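Long-range contacts in acetyl-CoA acetyltransferase A (Ascaris suum, PDB 6BJA), which probably catalyses acetyl transfer between acetyl-CoA molecules, or the reverse thiolytic cleavage of acetoacetyl-CoA, as a tetrameric thiolase that binds coenzyme A: residues A[128-132]-A[143-148]; A[56-62]-A[86-92]; A[18-23]-A[219-224]; A[166-170]-A[245-249]. All coordinates share one frame; numbering follows the deposited sequence.

Overall arrangement
All four contacts lie in the N-terminal thiolase region. Contact 2 pairs parallel strands at the outer strand of this chain's part of the large mixed sheet, and contact 3 docks a loop on a central strand of that sheet, 23 Å away between centres. Contact 1, a small antiparallel ladder, reaches toward other subunits. Contact 4, where a helix holds a loop, is 35 Å from contact 2 between centres. Side chains of E224 (contact 3), L148 (contact 1) and I248 (contact 4) lie about 4, 6 and 7 Å from a bound coenzyme A. Those of I21 in contact 3 and A166 in contact 4 are about 7 and 8 Å from those of H355 and C383, the predicted proton acceptors.

Contact 1 of 4, residues A[128-132]-A[143-148]; sequences APFYV and QLVDAL
Y131 lies against V145 of the neighbouring strand and A147, the first residue of the helix that follows. CB sits beside V145 CB and, like CG, near V145 O. CG is set beside the backbone N (chi1 -53°), which turns the ring back along the ladder toward A147: CD2 meets V145 CG1 at 4.0 Å, CE2 comes up to A147 CA and CB, CE1 reaches A147 CB, CZ approaches A147 CB to 3.5 Å, and the hydroxyl OH, hydrogen-bonded to D151, lies 3.2 Å from A147 CB. Two backbone bonds close the antiparallel pair, Y131 N to V145 O at 2.8 Å and V145 N to Y131 O at 3.2 Å. A third, A147 N to P129 O, carries the pairing into the helix. D146 caps that helix, its OD1 accepting from L148 N at 2.9 Å, while OD2 accepts from G140 N of the third subunit and lies 3.5 Å from F130 CE1. The ladder of 130-132 and 145-146 leads straight into helix 147-153. Strand 130-132 also pairs antiparallel with a strand of the second subunit, continuing the sheet across the interface, and R134 of that subunit forms a salt bridge with D146 OD1.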
loop_
_atom_site.group_PDB
_atom_site.type_symbol
_atom_site.label_atom_id
_atom_site.label_comp_id
_atom_site.label_asym_id
_atom_site.label_seq_id
_atom_site.Cartn_x
_atom_site.Cartn_y
_atom_site.Cartn_z
ATOM N N ALA A 128 -10.240 -10.280 -4.784
ATOM C CA ALA A 128 -10.630 -8.905 -4.485
ATOM C C ALA A 128 -9.480 -8.208 -3.761
ATOM O O ALA A 128 -8.950 -8.735 -2.776
ATOM C CB ALA A 128 -11.876 -8.904 -3.643
ATOM N N PRO A 129 -9.079 -7.016 -4.224
ATOM C CA PRO A 129 -7.890 -6.386 -3.654
ATOM C C PRO A 129 -8.170 -5.468 -2.484
ATOM O O PRO A 129 -9.304 -5.379 -2.024
ATOM C CB PRO A 129 -7.352 -5.580 -4.828
ATOM C CG PRO A 129 -8.627 -5.079 -5.491
ATOM C CD PRO A 129 -9.571 -6.281 -5.402
ATOM N N PHE A 130 -7.116 -4.790 -2.034
ATOM C CA PHE A 130 -7.230 -3.695 -1.096
ATOM C C PHE A 130 -6.999 -2.404 -1.851
ATOM O O PHE A 130 -6.328 -2.410 -2.878
ATOM C CB PHE A 130 -6.230 -3.824 0.051
ATOM C CG PHE A 130 -6.385 -5.091 0.837
ATOM C CD1 PHE A 130 -7.263 -5.153 1.896
ATOM C CD2 PHE A 130 -5.658 -6.202 0.507
ATOM C CE1 PHE A 130 -7.412 -6.323 2.607
ATOM C CE2 PHE A 130 -5.808 -7.370 1.220
ATOM C CZ PHE A 130 -6.683 -7.414 2.269
ATOM N N TYR A 131 -7.551 -1.312 -1.331
ATOM C CA TYR A 131 -7.471 -0.013 -1.979
ATOM C C TYR A 131 -6.596 0.965 -1.207
ATOM O O TYR A 131 -6.757 1.140 -0.003
ATOM C CB TYR A 131 -8.873 0.602 -2.110
ATOM C CG TYR A 131 -9.928 -0.261 -2.778
ATOM C CD1 TYR A 131 -9.623 -1.022 -3.896
ATOM C CD2 TYR A 131 -11.245 -0.267 -2.318
ATOM C CE1 TYR A 131 -10.585 -1.769 -4.527
ATOM C CE2 TYR A 131 -12.214 -1.011 -2.938
ATOM C CZ TYR A 131 -11.875 -1.766 -4.051
ATOM O OH TYR A 131 -12.830 -2.511 -4.698
ATOM N N VAL A 132 -5.687 1.603 -1.935
ATOM C CA VAL A 132 -4.980 2.814 -1.497
ATOM C C VAL A 132 -5.637 4.012 -2.160
ATOM O O VAL A 132 -5.785 4.026 -3.375
ATOM C CB VAL A 132 -3.501 2.764 -1.894
ATOM C CG1 VAL A 132 -2.766 4.019 -1.468
ATOM C CG2 VAL A 132 -2.823 1.543 -1.298
ATOM N N GLN A 143 -6.037 4.114 6.144
ATOM C CA GLN A 143 -6.468 2.725 6.167
ATOM C C GLN A 143 -6.459 2.155 4.758
ATOM O O GLN A 143 -6.904 2.818 3.813
ATOM C CB GLN A 143 -7.871 2.616 6.763
ATOM C CG GLN A 143 -8.239 1.226 7.225
ATOM C CD GLN A 143 -7.678 0.905 8.601
ATOM O OE1 GLN A 143 -7.667 1.758 9.489
ATOM N NE2 GLN A 143 -7.220 -0.321 8.787
ATOM N N LEU A 144 -5.905 0.953 4.601
ATOM C CA LEU A 144 -6.075 0.179 3.379
ATOM C C LEU A 144 -7.454 -0.441 3.431
ATOM O O LEU A 144 -7.764 -1.180 4.355
ATOM C CB LEU A 144 -5.016 -0.914 3.263
ATOM C CG LEU A 144 -4.043 -0.919 2.105
ATOM C CD1 LEU A 144 -3.422 0.434 1.963
ATOM C CD2 LEU A 144 -2.988 -1.969 2.390
ATOM N N VAL A 145 -8.280 -0.123 2.450
ATOM C CA VAL A 145 -9.679 -0.520 2.441
ATOM C C VAL A 145 -9.796 -1.882 1.774
ATOM O O VAL A 145 -9.206 -2.111 0.728
ATOM C CB VAL A 145 -10.522 0.504 1.689
ATOM C CG1 VAL A 145 -11.972 0.043 1.564
ATOM C CG2 VAL A 145 -10.434 1.856 2.379
ATOM N N ASP A 146 -10.568 -2.773 2.395
ATOM C CA ASP A 146 -10.813 -4.109 1.856
ATOM C C ASP A 146 -11.992 -4.091 0.892
ATOM O O ASP A 146 -13.109 -3.775 1.283
ATOM C CB ASP A 146 -11.074 -5.068 3.012
ATOM C CG ASP A 146 -11.051 -6.523 2.595
ATOM O OD1 ASP A 146 -11.354 -6.813 1.423
ATOM O OD2 ASP A 146 -10.693 -7.380 3.438
ATOM N N ALA A 147 -11.743 -4.409 -0.374
ATOM C CA ALA A 147 -12.797 -4.434 -1.376
ATOM C C ALA A 147 -13.973 -5.302 -0.934
ATOM O O ALA A 147 -15.118 -4.977 -1.210
ATOM C CB ALA A 147 -12.257 -4.940 -2.715
ATOM N N LEU A 148 -13.682 -6.413 -0.270
ATOM C CA LEU A 148 -14.747 -7.326 0.151
ATOM C C LEU A 148 -15.719 -6.657 1.092
ATOM O O LEU A 148 -16.928 -6.845 0.994
ATOM C CB LEU A 148 -14.162 -8.564 0.826
ATOM C CG LEU A 148 -13.278 -9.487 0.018
ATOM C CD1 LEU A 148 -12.637 -10.475 0.971
ATOM C CD2 LEU A 148 -14.097 -10.209 -1.019
#

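Contact 2 of 4, residues A[56-62]-A[86-92]; sequences EETIVGN and SQCVTIN
I59 and V89 lie side by side and point the same way on one face of a parallel strand pair, with I59 CG2 meeting V89 CG1 at 4.0 Å. I59 turns CG2 anti to the backbone N, whereas V89 places CG1 between the backbone N and the carbonyl carbon (chi1 65°); the two methyl branches thereby meet across the strands. On the same face, E57 and Q87 run past each other at a slant, carboxylate and amide planes 64° apart, and touch through their inner carbons, E57 CG to Q87 CB at 4.0 Å. Their polar ends share R114, which forms a salt bridge with E57 and a hydrogen bond with Q87. The reverse face brings T58 CB to within 4.1 Å of C88 SG; past the end of the strand, N62 CB packs 3.9 Å from T90 CG2. Six backbone bonds alternate in direction between the strands, from Q87 N to E56 O at one end to N62 N to I91 O at 3.1 Å at the other. The strand axes are 4.7 Å apart and diverge by only 5°. This is the strand pair of a beta-alpha-beta unit, with T58 and C88 facing its connecting helix 72-79 and I59 and I91 facing helix 97-110. Strand 116-124 flanks 57-61, while residues 90-92 pair antiparallel with a strand of the second subunit, extending the sheet between chains.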
loop_
_atom_site.group_PDB
_atom_site.type_symbol
_atom_site.label_atom_id
_atom_site.label_comp_id
_atom_site.label_asym_id
_atom_site.label_seq_id
_atom_site.Cartn_x
_atom_site.Cartn_y
_atom_site.Cartn_z
ATOM N N GLU A 56 -25.601 -13.882 -29.353
ATOM C CA GLU A 56 -25.727 -12.482 -29.792
ATOM C C GLU A 56 -25.309 -11.456 -28.740
ATOM O O GLU A 56 -24.929 -10.321 -29.071
ATOM C CB GLU A 56 -27.169 -12.193 -30.227
ATOM C CG GLU A 56 -27.562 -12.988 -31.471
ATOM C CD GLU A 56 -29.058 -13.045 -31.749
ATOM O OE1 GLU A 56 -29.863 -12.549 -30.953
ATOM O OE2 GLU A 56 -29.438 -13.606 -32.799
ATOM N N GLU A 57 -25.419 -11.850 -27.476
ATOM C CA GLU A 57 -25.052 -11.024 -26.326
ATOM C C GLU A 57 -24.506 -11.865 -25.199
ATOM O O GLU A 57 -24.965 -12.985 -25.001
ATOM C CB GLU A 57 -26.240 -10.267 -25.727
ATOM C CG GLU A 57 -26.777 -9.165 -26.511
ATOM C CD GLU A 57 -27.649 -8.228 -25.662
ATOM O OE1 GLU A 57 -27.477 -8.156 -24.408
ATOM O OE2 GLU A 57 -28.507 -7.562 -26.265
ATOM N N THR A 58 -23.584 -11.280 -24.436
ATOM C CA THR A 58 -23.029 -11.881 -23.228
ATOM C C THR A 58 -23.256 -10.931 -22.076
ATOM O O THR A 58 -22.765 -9.804 -22.123
ATOM C CB THR A 58 -21.560 -12.147 -23.408
ATOM O OG1 THR A 58 -21.400 -13.007 -24.550
ATOM C CG2 THR A 58 -20.952 -12.818 -22.183
ATOM N N ILE A 59 -24.024 -11.363 -21.078
ATOM C CA ILE A 59 -24.423 -10.484 -19.978
ATOM C C ILE A 59 -23.916 -11.117 -18.695
ATOM O O ILE A 59 -24.314 -12.228 -18.372
ATOM C CB ILE A 59 -25.953 -10.305 -19.881
ATOM C CG1 ILE A 59 -26.546 -9.922 -21.230
ATOM C CG2 ILE A 59 -26.304 -9.275 -18.796
ATOM C CD1 ILE A 59 -28.032 -10.029 -21.310
ATOM N N VAL A 60 -23.061 -10.407 -17.968
ATOM C CA VAL A 60 -22.353 -10.985 -16.830
ATOM C C VAL A 60 -22.542 -10.223 -15.544
ATOM O O VAL A 60 -22.204 -9.042 -15.456
ATOM C CB VAL A 60 -20.839 -11.054 -17.077
ATOM C CG1 VAL A 60 -20.155 -11.760 -15.898
ATOM C CG2 VAL A 60 -20.531 -11.771 -18.384
ATOM N N GLY A 61 -23.047 -10.900 -14.518
ATOM C CA GLY A 61 -23.068 -10.339 -13.184
ATOM C C GLY A 61 -21.751 -10.492 -12.448
ATOM O O GLY A 61 -21.139 -11.571 -12.429
ATOM N N ASN A 62 -21.306 -9.402 -11.831
ATOM C CA ASN A 62 -20.054 -9.361 -11.088
ATOM C C ASN A 62 -20.087 -8.168 -10.166
ATOM O O ASN A 62 -20.478 -7.092 -10.584
ATOM C CB ASN A 62 -18.849 -9.260 -12.038
ATOM C CG ASN A 62 -17.537 -9.130 -11.301
ATOM O OD1 ASN A 62 -16.967 -8.032 -11.180
ATOM N ND2 ASN A 62 -17.026 -10.253 -10.816
ATOM N N SER A 86 -20.856 -9.490 -31.224
ATOM C CA SER A 86 -21.819 -9.680 -30.158
ATOM C C SER A 86 -21.586 -8.677 -29.045
ATOM O O SER A 86 -20.454 -8.280 -28.780
ATOM C CB SER A 86 -21.742 -11.110 -29.630
ATOM O OG SER A 86 -22.084 -11.999 -30.675
ATOM N N GLN A 87 -22.671 -8.269 -28.398
ATOM C CA GLN A 87 -22.641 -7.242 -27.373
ATOM C C GLN A 87 -22.425 -7.796 -25.972
ATOM O O GLN A 87 -23.038 -8.786 -25.600
ATOM C CB GLN A 87 -23.941 -6.477 -27.404
ATOM C CG GLN A 87 -23.999 -5.363 -28.439
ATOM C CD GLN A 87 -23.676 -5.812 -29.850
ATOM O OE1 GLN A 87 -24.518 -6.435 -30.521
ATOM N NE2 GLN A 87 -22.456 -5.484 -30.330
ATOM N N CYS A 88 -21.584 -7.115 -25.205
ATOM C CA CYS A 88 -21.143 -7.576 -23.889
ATOM C C CYS A 88 -21.267 -6.509 -22.821
ATOM O O CYS A 88 -20.797 -5.401 -23.013
ATOM C CB CYS A 88 -19.700 -8.010 -23.973
ATOM S SG CYS A 88 -19.426 -9.231 -25.294
ATOM N N VAL A 89 -21.895 -6.841 -21.688
ATOM C CA VAL A 89 -22.058 -5.866 -20.617
ATOM C C VAL A 89 -21.916 -6.553 -19.264
ATOM O O VAL A 89 -22.323 -7.720 -19.099
ATOM C CB VAL A 89 -23.412 -5.151 -20.736
ATOM C CG1 VAL A 89 -24.590 -6.110 -20.531
ATOM C CG2 VAL A 89 -23.508 -3.995 -19.740
ATOM N N THR A 90 -21.316 -5.849 -18.312
ATOM C CA THR A 90 -21.127 -6.349 -16.956
ATOM C C THR A 90 -22.047 -5.564 -16.052
ATOM O O THR A 90 -22.142 -4.348 -16.165
ATOM C CB THR A 90 -19.668 -6.233 -16.480
ATOM O OG1 THR A 90 -18.801 -6.847 -17.456
ATOM C CG2 THR A 90 -19.449 -6.974 -15.180
ATOM N N ILE A 91 -22.771 -6.258 -15.196
ATOM C CA ILE A 91 -23.706 -5.533 -14.361
ATOM C C ILE A 91 -23.578 -5.899 -12.888
ATOM O O ILE A 91 -23.186 -7.020 -12.516
ATOM C CB ILE A 91 -25.146 -5.709 -14.845
ATOM C CG1 ILE A 91 -25.663 -7.089 -14.536
ATOM C CG2 ILE A 91 -25.294 -5.447 -16.350
ATOM C CD1 ILE A 91 -26.805 -6.940 -13.668
ATOM N N ASN A 92 -23.906 -4.911 -12.051
ATOM C CA ASN A 92 -23.751 -5.010 -10.605
ATOM C C ASN A 92 -25.072 -4.671 -9.943
ATOM O O ASN A 92 -25.515 -3.528 -9.988
ATOM C CB ASN A 92 -22.645 -4.070 -10.101
ATOM C CG ASN A 92 -22.418 -4.157 -8.600
ATOM O OD1 ASN A 92 -23.155 -4.815 -7.887
ATOM N ND2 ASN A 92 -21.389 -3.470 -8.116
HETATM O O HOH W 1 -24.826 -7.460 -23.668
#

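Contact 3 of 4, residues A[18-23]-A[219-224]; sequences RTPIAS and LTEDEE
R18 grips D222 end-on through two nitrogens, NH1 to OD1 and NH2 to OD2, each at 2.8 Å. The guanidinium and carboxylate planes are 11° apart, and both oxygens accept on their syn lone pairs. CG of R18 occupies the position between the backbone N and the carbonyl carbon (chi1 68°), after which the chain runs extended to NE, where E203 is a second acidic partner. Two residues on, P20 rests its ring on the end of strand 218-219 and the loop after it: CG is 3.5 Å from L219 O, and CB packs against L219 CD2. At I21 the backbone takes over. Its N donates to the anti lone pair of D222 OD1 at 2.8 Å, and its carbonyl O accepts from E223 N at 3.0 Å; a water donates to that same I21 O and accepts from E224 N. A22 CB then touches L219 CD2 at 3.9 Å. S23 closes the series, its N bonding to E223 OE1 at 2.9 Å; the other oxygen of that carboxylate is taken by T27. D222 is thus held by two guanidinium donors and a backbone N-H, and W195 NE1 also donates to OD2. This buried cluster of donors would probably stabilise the charged carboxylate. It fixes the loop to strand 11-23 just before E224, whose OE2 is hydrogen-bonded to Y188 OH, a residue that binds coenzyme A.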
loop_
_atom_site.group_PDB
_atom_site.type_symbol
_atom_site.label_atom_id
_atom_site.label_comp_id
_atom_site.label_asym_id
_atom_site.label_seq_id
_atom_site.Cartn_x
_atom_site.Cartn_y
_atom_site.Cartn_z
ATOM N N ARG A 18 -22.773 -24.789 -13.850
ATOM C CA ARG A 18 -22.009 -24.024 -12.875
ATOM C C ARG A 18 -20.690 -24.700 -12.543
ATOM O O ARG A 18 -20.561 -25.891 -12.678
ATOM C CB ARG A 18 -22.832 -23.850 -11.602
ATOM C CG ARG A 18 -23.062 -25.150 -10.817
ATOM C CD ARG A 18 -23.792 -24.862 -9.537
ATOM N NE ARG A 18 -23.959 -25.983 -8.609
ATOM C CZ ARG A 18 -23.097 -26.329 -7.662
ATOM N NH1 ARG A 18 -21.928 -25.731 -7.548
ATOM N NH2 ARG A 18 -23.417 -27.293 -6.800
ATOM N N THR A 19 -19.707 -23.930 -12.106
ATOM C CA THR A 19 -18.527 -24.500 -11.496
ATOM C C THR A 19 -18.887 -25.037 -10.126
ATOM O O THR A 19 -19.888 -24.628 -9.526
ATOM C CB THR A 19 -17.400 -23.465 -11.335
ATOM O OG1 THR A 19 -17.812 -22.485 -10.367
ATOM C CG2 THR A 19 -17.043 -22.801 -12.644
ATOM N N PRO A 20 -18.070 -25.953 -9.596
ATOM C CA PRO A 20 -18.091 -26.141 -8.154
ATOM C C PRO A 20 -17.752 -24.806 -7.512
ATOM O O PRO A 20 -17.074 -23.960 -8.124
ATOM C CB PRO A 20 -16.990 -27.160 -7.890
ATOM C CG PRO A 20 -16.624 -27.701 -9.264
ATOM C CD PRO A 20 -16.893 -26.569 -10.194
ATOM N N ILE A 21 -18.198 -24.628 -6.285
ATOM C CA ILE A 21 -17.951 -23.393 -5.551
ATOM C C ILE A 21 -16.795 -23.638 -4.590
ATOM O O ILE A 21 -16.851 -24.567 -3.784
ATOM C CB ILE A 21 -19.205 -22.935 -4.802
ATOM C CG1 ILE A 21 -20.336 -22.622 -5.792
ATOM C CG2 ILE A 21 -18.886 -21.741 -3.945
ATOM C CD1 ILE A 21 -21.691 -22.475 -5.144
ATOM N N ALA A 22 -15.732 -22.844 -4.694
ATOM C CA ALA A 22 -14.545 -23.042 -3.867
ATOM C C ALA A 22 -14.523 -22.069 -2.694
ATOM O O ALA A 22 -15.137 -20.988 -2.733
ATOM C CB ALA A 22 -13.267 -22.902 -4.700
ATOM N N SER A 23 -13.847 -22.482 -1.628
ATOM C CA SER A 23 -13.657 -21.632 -0.467
ATOM C C SER A 23 -12.711 -20.462 -0.742
ATOM O O SER A 23 -11.966 -20.426 -1.716
ATOM C CB SER A 23 -13.123 -22.448 0.700
ATOM O OG SER A 23 -14.057 -23.461 1.020
ATOM N N LEU A 219 -10.911 -29.255 -9.811
ATOM C CA LEU A 219 -11.945 -29.103 -8.791
ATOM C C LEU A 219 -13.235 -29.676 -9.349
ATOM O O LEU A 219 -13.702 -29.235 -10.392
ATOM C CB LEU A 219 -12.118 -27.637 -8.402
ATOM C CG LEU A 219 -13.164 -27.394 -7.326
ATOM C CD1 LEU A 219 -12.691 -27.963 -5.982
ATOM C CD2 LEU A 219 -13.486 -25.912 -7.225
ATOM N N THR A 220 -13.795 -30.674 -8.656
ATOM C CA THR A 220 -14.988 -31.367 -9.129
ATOM C C THR A 220 -16.186 -31.310 -8.181
ATOM O O THR A 220 -17.279 -31.716 -8.561
ATOM C CB THR A 220 -14.678 -32.852 -9.391
ATOM O OG1 THR A 220 -14.305 -33.478 -8.162
ATOM C CG2 THR A 220 -13.564 -32.972 -10.413
ATOM N N GLU A 221 -15.970 -30.811 -6.960
ATOM C CA GLU A 221 -16.995 -30.788 -5.904
ATOM C C GLU A 221 -16.943 -29.471 -5.137
ATOM O O GLU A 221 -15.874 -28.928 -4.923
ATOM C CB GLU A 221 -16.806 -31.934 -4.899
ATOM C CG GLU A 221 -16.863 -33.310 -5.472
ATOM C CD GLU A 221 -16.832 -34.369 -4.375
ATOM O OE1 GLU A 221 -16.574 -34.020 -3.197
ATOM O OE2 GLU A 221 -17.083 -35.544 -4.705
ATOM N N ASP A 222 -18.100 -28.973 -4.725
ATOM C CA ASP A 222 -18.172 -27.831 -3.840
ATOM C C ASP A 222 -17.320 -28.071 -2.598
ATOM O O ASP A 222 -17.261 -29.195 -2.087
ATOM C CB ASP A 222 -19.622 -27.559 -3.421
ATOM C CG ASP A 222 -20.531 -27.229 -4.595
ATOM O OD1 ASP A 222 -20.108 -26.494 -5.529
ATOM O OD2 ASP A 222 -21.683 -27.693 -4.587
ATOM N N GLU A 223 -16.670 -27.026 -2.102
ATOM C CA GLU A 223 -15.772 -27.153 -0.956
ATOM C C GLU A 223 -16.389 -26.828 0.393
ATOM O O GLU A 223 -16.029 -27.431 1.388
ATOM C CB GLU A 223 -14.539 -26.257 -1.156
ATOM C CG GLU A 223 -13.691 -26.653 -2.328
ATOM C CD GLU A 223 -12.311 -25.995 -2.361
ATOM O OE1 GLU A 223 -12.169 -24.848 -1.876
ATOM O OE2 GLU A 223 -11.357 -26.639 -2.870
ATOM N N GLU A 224 -17.280 -25.841 0.455
ATOM C CA GLU A 224 -17.681 -25.315 1.757
ATOM C C GLU A 224 -18.418 -26.326 2.608
ATOM O O GLU A 224 -18.268 -26.317 3.829
ATOM C CB GLU A 224 -18.550 -24.068 1.592
ATOM C CG GLU A 224 -19.245 -23.596 2.900
ATOM C CD GLU A 224 -18.297 -23.258 4.064
ATOM O OE1 GLU A 224 -17.134 -22.830 3.806
ATOM O OE2 GLU A 224 -18.741 -23.377 5.252
HETATM O O HOH W 2 -18.610 -24.627 -1.715
#

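Contact 4 of 4, residues A[166-170]-A[245-249]; sequences AEKTV and SGTIT
A turn of helix 162-172 faces the irregular loop 245-249, the closest CA atoms, E167 CA and I248 CA, being 7.0 Å apart. The two backbones make no direct bond. Instead, the loop turns at T247 so that the N-H groups of T247 and I248 both face the carboxylate of E167. That side chain is folded about its CB-CG bond (chi2 -77°), bringing the carboxylate toward the loop. E167 OE2 accepts both amides: T247 N at 2.8 Å, nearly straight at 178° and from the syn side, slightly out of the carboxylate plane, and I248 N at 2.9 Å, from above that plane. E167 OE1 takes the T247 hydroxyl, with OG1 at 2.8 Å on the syn side but more clearly out of plane. T247 holds that hydroxyl between its backbone N and carbonyl carbon (chi1 63°), a setting that lets one residue serve both carboxylate oxygens. A water donates to E167 OE2 and also to I248 O, adding a further link. Beside this polar grip, A166 CB meets I248 CD1 at 3.7 Å and V170 CG2 lies 4.3 Å from I248 CD1, while V170 CG1 lies against the T247 hydroxyl. L180 of helix 177-197 touches V170, T247 and I248. One glutamate therefore satisfies two consecutive loop amides and a threonine hydroxyl, and the N-H donors would probably favour its charged form. With T247 O bonded to N252 as well, the loop is held from both the helix and its own continuation, close to the side of the coenzyme A pocket.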
loop_
_atom_site.group_PDB
_atom_site.type_symbol
_atom_site.label_atom_id
_atom_site.label_comp_id
_atom_site.label_asym_id
_atom_site.label_seq_id
_atom_site.Cartn_x
_atom_site.Cartn_y
_atom_site.Cartn_z
ATOM N N ALA A 166 -29.387 -7.935 8.992
ATOM C CA ALA A 166 -30.243 -9.114 9.012
ATOM C C ALA A 166 -30.738 -9.444 10.428
ATOM O O ALA A 166 -31.765 -10.112 10.587
ATOM C CB ALA A 166 -29.508 -10.291 8.401
ATOM N N GLU A 167 -29.995 -9.014 11.444
ATOM C CA GLU A 167 -30.440 -9.188 12.827
ATOM C C GLU A 167 -31.772 -8.498 13.068
ATOM O O GLU A 167 -32.560 -8.941 13.914
ATOM C CB GLU A 167 -29.413 -8.659 13.828
ATOM C CG GLU A 167 -28.126 -9.452 13.959
ATOM C CD GLU A 167 -28.263 -10.740 14.780
ATOM O OE1 GLU A 167 -29.406 -11.132 15.125
ATOM O OE2 GLU A 167 -27.210 -11.338 15.059
ATOM N N LYS A 168 -32.058 -7.413 12.350
ATOM C CA LYS A 168 -33.359 -6.771 12.496
ATOM C C LYS A 168 -34.486 -7.731 12.094
ATOM O O LYS A 168 -35.529 -7.827 12.767
ATOM C CB LYS A 168 -33.434 -5.470 11.667
ATOM C CG LYS A 168 -34.822 -4.819 11.723
ATOM C CD LYS A 168 -34.877 -3.507 10.995
ATOM C CE LYS A 168 -36.252 -2.855 11.149
ATOM N NZ LYS A 168 -37.373 -3.675 10.612
ATOM N N THR A 169 -34.262 -8.484 11.027
ATOM C CA THR A 169 -35.268 -9.394 10.500
ATOM C C THR A 169 -35.413 -10.559 11.478
ATOM O O THR A 169 -36.517 -11.042 11.714
ATOM C CB THR A 169 -34.892 -9.865 9.086
ATOM O OG1 THR A 169 -34.771 -8.693 8.248
ATOM C CG2 THR A 169 -35.952 -10.824 8.525
ATOM N N VAL A 170 -34.296 -10.992 12.043
ATOM C CA VAL A 170 -34.330 -12.019 13.091
ATOM C C VAL A 170 -35.289 -11.577 14.191
ATOM O O VAL A 170 -36.191 -12.334 14.580
ATOM C CB VAL A 170 -32.927 -12.284 13.688
ATOM C CG1 VAL A 170 -33.040 -13.173 14.936
ATOM C CG2 VAL A 170 -32.012 -12.959 12.664
ATOM N N SER A 245 -27.811 -9.752 22.353
ATOM C CA SER A 245 -29.042 -10.165 21.675
ATOM C C SER A 245 -28.758 -10.739 20.292
ATOM O O SER A 245 -29.687 -11.075 19.554
ATOM C CB SER A 245 -29.998 -8.997 21.530
ATOM O OG SER A 245 -29.486 -8.057 20.603
ATOM N N GLY A 246 -27.482 -10.855 19.954
ATOM C CA GLY A 246 -27.087 -11.344 18.646
ATOM C C GLY A 246 -27.386 -12.810 18.424
ATOM O O GLY A 246 -27.485 -13.583 19.382
ATOM N N THR A 247 -27.537 -13.192 17.155
ATOM C CA THR A 247 -27.876 -14.573 16.795
ATOM C C THR A 247 -27.098 -15.085 15.584
ATOM O O THR A 247 -26.905 -16.288 15.411
ATOM C CB THR A 247 -29.367 -14.714 16.472
ATOM O OG1 THR A 247 -29.686 -13.910 15.325
ATOM C CG2 THR A 247 -30.219 -14.280 17.633
ATOM N N ILE A 248 -26.651 -14.167 14.733
ATOM C CA ILE A 248 -25.973 -14.567 13.512
ATOM C C ILE A 248 -24.474 -14.758 13.761
ATOM O O ILE A 248 -23.801 -13.890 14.339
ATOM C CB ILE A 248 -26.220 -13.532 12.385
ATOM C CG1 ILE A 248 -27.725 -13.417 12.101
ATOM C CG2 ILE A 248 -25.465 -13.924 11.114
ATOM C CD1 ILE A 248 -28.100 -12.368 11.054
ATOM N N THR A 249 -23.966 -15.899 13.307
ATOM C CA THR A 249 -22.585 -16.306 13.527
ATOM C C THR A 249 -21.936 -16.688 12.216
ATOM O O THR A 249 -22.614 -16.805 11.196
ATOM C CB THR A 249 -22.482 -17.525 14.440
ATOM O OG1 THR A 249 -22.939 -18.673 13.729
ATOM C CG2 THR A 249 -23.317 -17.336 15.689
HETATM O O HOH W 3 -24.570 -11.323 15.022
#